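Local atomic coordinates of acetyl xylan esterase (Metagenome, PDB entry 6XYC), a protein that probably removes acetyl and feruloyl ester groups from complex xylans, as a bifunctional carbohydrate esterase of the alpha/beta-hydrolase clan. Residues A61-P66 with G265-Q270; G131-V136 with V146-S151. All blocks are in the same frame, centred on the assembly; numbering follows the deposited sequence.

Contact 1 of 2, residues A61-P66 with G265-Q270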
loop_
_atom_site.group_PDB
_atom_site.type_symbol
_atom_site.label_atom_id
_atom_site.label_comp_id
_atom_site.label_asym_id
_atom_site.label_seq_id
_atom_site.Cartn_x
_atom_site.Cartn_y
_atom_site.Cartn_z
ATOM N N ALA A 61 10.223 -4.961 -9.635
ATOM C CA ALA A 61 10.444 -4.856 -11.072
ATOM C C ALA A 61 9.511 -3.834 -11.700
ATOM O O ALA A 61 9.876 -3.191 -12.689
ATOM C CB ALA A 61 10.244 -6.210 -11.745
ATOM N N SER A 62 8.313 -3.660 -11.135
ATOM C CA SER A 62 7.316 -2.795 -11.756
ATOM C C SER A 62 7.584 -1.320 -11.480
ATOM O O SER A 62 7.501 -0.496 -12.395
ATOM C CB SER A 62 5.919 -3.162 -11.260
ATOM O OG SER A 62 5.570 -4.474 -11.658
ATOM N N ILE A 63 7.893 -0.959 -10.230
ATOM C CA ILE A 63 8.013 0.456 -9.880
ATOM C C ILE A 63 9.224 0.745 -9.004
ATOM O O ILE A 63 9.342 1.836 -8.438
ATOM C CB ILE A 63 6.729 0.951 -9.184
ATOM C CG1 ILE A 63 6.649 0.409 -7.748
ATOM C CG2 ILE A 63 5.487 0.529 -9.958
ATOM C CD1 ILE A 63 5.323 0.632 -7.051
ATOM N N GLY A 64 10.134 -0.217 -8.880
ATOM C CA GLY A 64 11.275 -0.019 -8.005
ATOM C C GLY A 64 12.318 0.898 -8.605
ATOM O O GLY A 64 12.857 1.774 -7.922
ATOM N N ALA A 65 12.614 0.721 -9.890
ATOM C CA ALA A 65 13.689 1.486 -10.511
ATOM C C ALA A 65 13.466 2.991 -10.423
ATOM O O ALA A 65 14.386 3.700 -9.985
ATOM C CB ALA A 65 13.871 1.047 -11.967
ATOM N N PRO A 66 12.311 3.546 -10.815
ATOM C CA PRO A 66 12.157 5.012 -10.711
ATOM C C PRO A 66 12.386 5.535 -9.303
ATOM O O PRO A 66 13.008 6.592 -9.131
ATOM C CB PRO A 66 10.718 5.257 -11.193
ATOM C CG PRO A 66 10.035 3.905 -11.116
ATOM C CD PRO A 66 11.110 2.890 -11.359
ATOM N N GLY A 265 -0.293 1.761 -19.713
ATOM C CA GLY A 265 -0.419 3.194 -19.857
ATOM C C GLY A 265 -0.080 3.971 -18.600
ATOM O O GLY A 265 0.327 5.131 -18.688
ATOM N N CYS A 266 -0.227 3.350 -17.430
ATOM C CA CYS A 266 0.034 4.008 -16.156
ATOM C C CYS A 266 1.489 3.886 -15.723
ATOM O O CYS A 266 2.044 4.826 -15.144
ATOM C CB CYS A 266 -0.866 3.416 -15.070
ATOM S SG CYS A 266 -2.627 3.423 -15.448
ATOM N N PHE A 267 2.110 2.734 -15.970
ATOM C CA PHE A 267 3.499 2.496 -15.580
ATOM C C PHE A 267 4.433 2.975 -16.692
ATOM O O PHE A 267 5.028 2.196 -17.437
ATOM C CB PHE A 267 3.723 1.020 -15.269
ATOM C CG PHE A 267 3.013 0.529 -14.034
ATOM C CD1 PHE A 267 2.456 1.404 -13.121
ATOM C CD2 PHE A 267 2.907 -0.833 -13.792
ATOM C CE1 PHE A 267 1.805 0.935 -11.996
ATOM C CE2 PHE A 267 2.260 -1.303 -12.667
ATOM C CZ PHE A 267 1.713 -0.419 -11.767
ATOM N N ASP A 268 4.554 4.298 -16.796
ATOM C CA ASP A 268 5.422 4.907 -17.798
ATOM C C ASP A 268 6.130 6.101 -17.175
ATOM O O ASP A 268 5.850 6.497 -16.041
ATOM C CB ASP A 268 4.638 5.291 -19.063
ATOM C CG ASP A 268 3.735 6.509 -18.876
ATOM O OD1 ASP A 268 2.973 6.826 -19.812
ATOM O OD2 ASP A 268 3.765 7.157 -17.810
ATOM N N THR A 269 7.052 6.683 -17.942
ATOM C CA THR A 269 7.928 7.719 -17.404
ATOM C C THR A 269 7.127 8.859 -16.786
ATOM O O THR A 269 7.458 9.342 -15.700
ATOM C CB THR A 269 8.845 8.254 -18.507
ATOM O OG1 THR A 269 9.634 7.182 -19.040
ATOM C CG2 THR A 269 9.760 9.349 -17.956
ATOM N N GLN A 270 6.061 9.290 -17.459
ATOM C CA GLN A 270 5.314 10.457 -17.009
ATOM C C GLN A 270 4.747 10.250 -15.608
ATOM O O GLN A 270 4.926 11.093 -14.721
ATOM C CB GLN A 270 4.198 10.761 -18.006
ATOM C CG GLN A 270 3.090 11.631 -17.463
ATOM C CD GLN A 270 2.143 12.091 -18.555
ATOM O OE1 GLN A 270 2.087 11.499 -19.633
ATOM N NE2 GLN A 270 1.396 13.155 -18.282
#
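Ser62 and Ile63 of helix 56-69 meet the ring of Phe267. No hydrogen bond crosses between the two segments, and together they bury 102 Å². Backbones stay well apart: the CA atoms of Ile63 and Phe267 are 7.6 Å from each other.

Ser62 is the first of the two to touch the ring. Its CB reaches Phe267 CE2 at 4.3 Å, approaching obliquely. The hydroxyl does not serve this contact. Its OG is hydrogen-bonded to Met58 O, one turn back in the same helix, so Ser62 gives the aromatic ring its methylene.

Ile63 follows and is buried. Its CG2 methyl lies 4.2 Å above one face of the Phe267 ring, displaced toward the rim, with CE1 as the nearest ring atom. The first torsion (chi1 74°) turns CG1 between the backbone N and the carbonyl carbon. This leaves the CG2 branch to face the ring.

Phe267 is the centre of an inverse gamma turn, closed by a weak bond from Asp268 N to Cys266 O at 3.1 Å. Asp268 then N-caps helix 269-284, with OD2 accepting from Tyr271 N. Phe267 lies two residues before Thr269, the first helix residue.

The Phe267 side chain is about 10 Å from the bound sulfonyl fluoride. It pairs edge-to-face with Trp168 of strand 164-168 and Phe120 of strand 114-120. Phe120 directly precedes Ser121, an inhibitor-pocket residue that fits a nucleophile elbow, so the cluster lies near the likely active site. Phe272 of helix 269-284 touches both Ile63 and Phe267. The contact thus joins helix 56-69 and the loop leading into helix 269-284 to the central sheet.

Contact 2 of 2, residues G131-V136 with V146-S151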
loop_
_atom_site.group_PDB
_atom_site.type_symbol
_atom_site.label_atom_id
_atom_site.label_comp_id
_atom_site.label_asym_id
_atom_site.label_seq_id
_atom_site.Cartn_x
_atom_site.Cartn_y
_atom_site.Cartn_z
ATOM N N GLY A 131 -2.250 4.651 5.364
ATOM C CA GLY A 131 -2.277 6.100 5.386
ATOM C C GLY A 131 -3.492 6.704 6.049
ATOM O O GLY A 131 -3.474 7.906 6.340
ATOM N N VAL A 132 -4.548 5.923 6.279
ATOM C CA VAL A 132 -5.707 6.406 7.025
ATOM C C VAL A 132 -5.759 5.840 8.432
ATOM O O VAL A 132 -6.731 6.093 9.148
ATOM C CB VAL A 132 -7.029 6.111 6.293
ATOM C CG1 VAL A 132 -7.048 6.802 4.922
ATOM C CG2 VAL A 132 -7.259 4.619 6.164
ATOM N N THR A 133 -4.741 5.081 8.862
ATOM C CA THR A 133 -4.745 4.510 10.204
ATOM C C THR A 133 -3.433 4.770 10.938
ATOM O O THR A 133 -3.048 4.000 11.820
ATOM C CB THR A 133 -5.047 3.011 10.158
ATOM O OG1 THR A 133 -4.088 2.343 9.336
ATOM C CG2 THR A 133 -6.446 2.751 9.613
ATOM N N ASN A 134 -2.729 5.845 10.588
ATOM C CA ASN A 134 -1.620 6.300 11.418
ATOM C C ASN A 134 -2.100 6.480 12.853
ATOM O O ASN A 134 -3.033 7.247 13.110
ATOM C CB ASN A 134 -1.052 7.619 10.886
ATOM C CG ASN A 134 -0.085 7.429 9.723
ATOM O OD1 ASN A 134 0.266 6.308 9.356
ATOM N ND2 ASN A 134 0.364 8.542 9.147
ATOM N N GLY A 135 -1.473 5.769 13.790
ATOM C CA GLY A 135 -1.818 5.906 15.194
ATOM C C GLY A 135 -3.095 5.219 15.618
ATOM O O GLY A 135 -3.556 5.436 16.747
ATOM N N VAL A 136 -3.672 4.381 14.762
ATOM C CA VAL A 136 -4.951 3.729 15.020
ATOM C C VAL A 136 -4.693 2.261 15.332
ATOM O O VAL A 136 -4.066 1.553 14.534
ATOM C CB VAL A 136 -5.907 3.878 13.821
ATOM C CG1 VAL A 136 -7.120 2.963 13.989
ATOM C CG2 VAL A 136 -6.328 5.332 13.658
ATOM N N VAL A 146 -11.969 -4.946 14.340
ATOM C CA VAL A 146 -10.765 -5.527 13.758
ATOM C C VAL A 146 -9.538 -4.822 14.319
ATOM O O VAL A 146 -9.527 -3.597 14.487
ATOM C CB VAL A 146 -10.767 -5.462 12.214
ATOM C CG1 VAL A 146 -11.874 -6.337 11.646
ATOM C CG2 VAL A 146 -10.896 -4.025 11.740
ATOM N N ASP A 147 -8.502 -5.608 14.594
ATOM C CA ASP A 147 -7.238 -5.108 15.120
ATOM C C ASP A 147 -6.342 -4.742 13.941
ATOM O O ASP A 147 -5.833 -5.621 13.240
ATOM C CB ASP A 147 -6.592 -6.172 16.008
ATOM C CG ASP A 147 -5.279 -5.727 16.608
ATOM O OD1 ASP A 147 -4.857 -4.578 16.360
ATOM O OD2 ASP A 147 -4.667 -6.534 17.338
ATOM N N ILE A 148 -6.151 -3.442 13.724
ATOM C CA ILE A 148 -5.395 -2.961 12.572
ATOM C C ILE A 148 -3.898 -3.011 12.850
ATOM O O ILE A 148 -3.124 -3.556 12.056
ATOM C CB ILE A 148 -5.853 -1.536 12.203
ATOM C CG1 ILE A 148 -7.311 -1.547 11.733
ATOM C CG2 ILE A 148 -4.938 -0.933 11.148
ATOM C CD1 ILE A 148 -7.599 -2.481 10.591
ATOM N N GLU A 149 -3.468 -2.443 13.980
ATOM C CA GLU A 149 -2.047 -2.415 14.313
ATOM C C GLU A 149 -1.480 -3.824 14.440
ATOM O O GLU A 149 -0.396 -4.113 13.922
ATOM C CB GLU A 149 -1.837 -1.633 15.609
ATOM C CG GLU A 149 -0.420 -1.660 16.141
ATOM C CD GLU A 149 0.529 -0.800 15.323
ATOM O OE1 GLU A 149 0.054 -0.089 14.413
ATOM O OE2 GLU A 149 1.749 -0.831 15.608
ATOM N N GLY A 150 -2.186 -4.709 15.137
ATOM C CA GLY A 150 -1.716 -6.066 15.327
ATOM C C GLY A 150 -0.559 -6.151 16.308
ATOM O O GLY A 150 -0.074 -5.160 16.862
ATOM N N SER A 151 -0.113 -7.390 16.516
ATOM C CA SER A 151 0.940 -7.698 17.477
ATOM C C SER A 151 2.038 -8.555 16.856
ATOM O O SER A 151 2.754 -9.257 17.577
ATOM C CB SER A 151 0.379 -8.426 18.697
ATOM O OG SER A 151 -0.352 -7.563 19.553
HETATM O O HOH W 1 -1.713 1.611 13.268
#
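This is a small, partly water-mediated contact between the loop after helix 122-131 and the turn just past strand 144-147, where Thr133 and Val136 meet Ile148 and Glu149. It buries 138 Å², and no direct hydrogen bond crosses it.

Thr133 and Ile148 cross at about a right angle. The Ile148 CG2 methyl lies 3.8 Å from Thr133 OG1. It stands anti to its own backbone N, the branch turned to the threonine. The Thr133 hydroxyl is occupied by Phe129 O and Lys95 NZ.

Thr133 also begins a type II turn, closed by Val136 N to Thr133 O at 3.0 Å. After the turn, Val136 O comes 4.0 Å from Glu149 CB. One water joins the segments, bonding to Val136 O and to Glu149 OE1 at 2.7 Å each. Ser160 OG also bonds OE1, and Arg99 NH1 makes a salt bridge with OE2, which probably steadies the carboxylate.

The turn out of the strand is held by a hydrogen bond from Gly150 N to OD1 of Asp147, the last strand residue. It arrives from above the carboxylate plane, forming an Asx motif.

Ile148 touches Ile91 and Lys95 of helix 89-103 and Leu139 of strand 138-141, which places the contact beside both.

How the contacts relate
From the N terminus, the chain lays down strands 8-16, 26-32 and 39-45 before helix 56-69, which supplies 61-66. It then builds much of the alpha/beta core before returning with 265-270, so contact 1 closes a loop of 198 residues. Contact 2 falls wholly within that span. It closes a short loop of nine residues, most of which form the hairpin of strands 138-141 and 144-147. The two contacts nest and do not cross. They lie on opposite sides of the chain's centre. Contact 1 brings a helix from early in the chain to the loop leading into its last helix, whereas contact 2 joins the loop after helix 122-131 to the turn that follows strand 144-147.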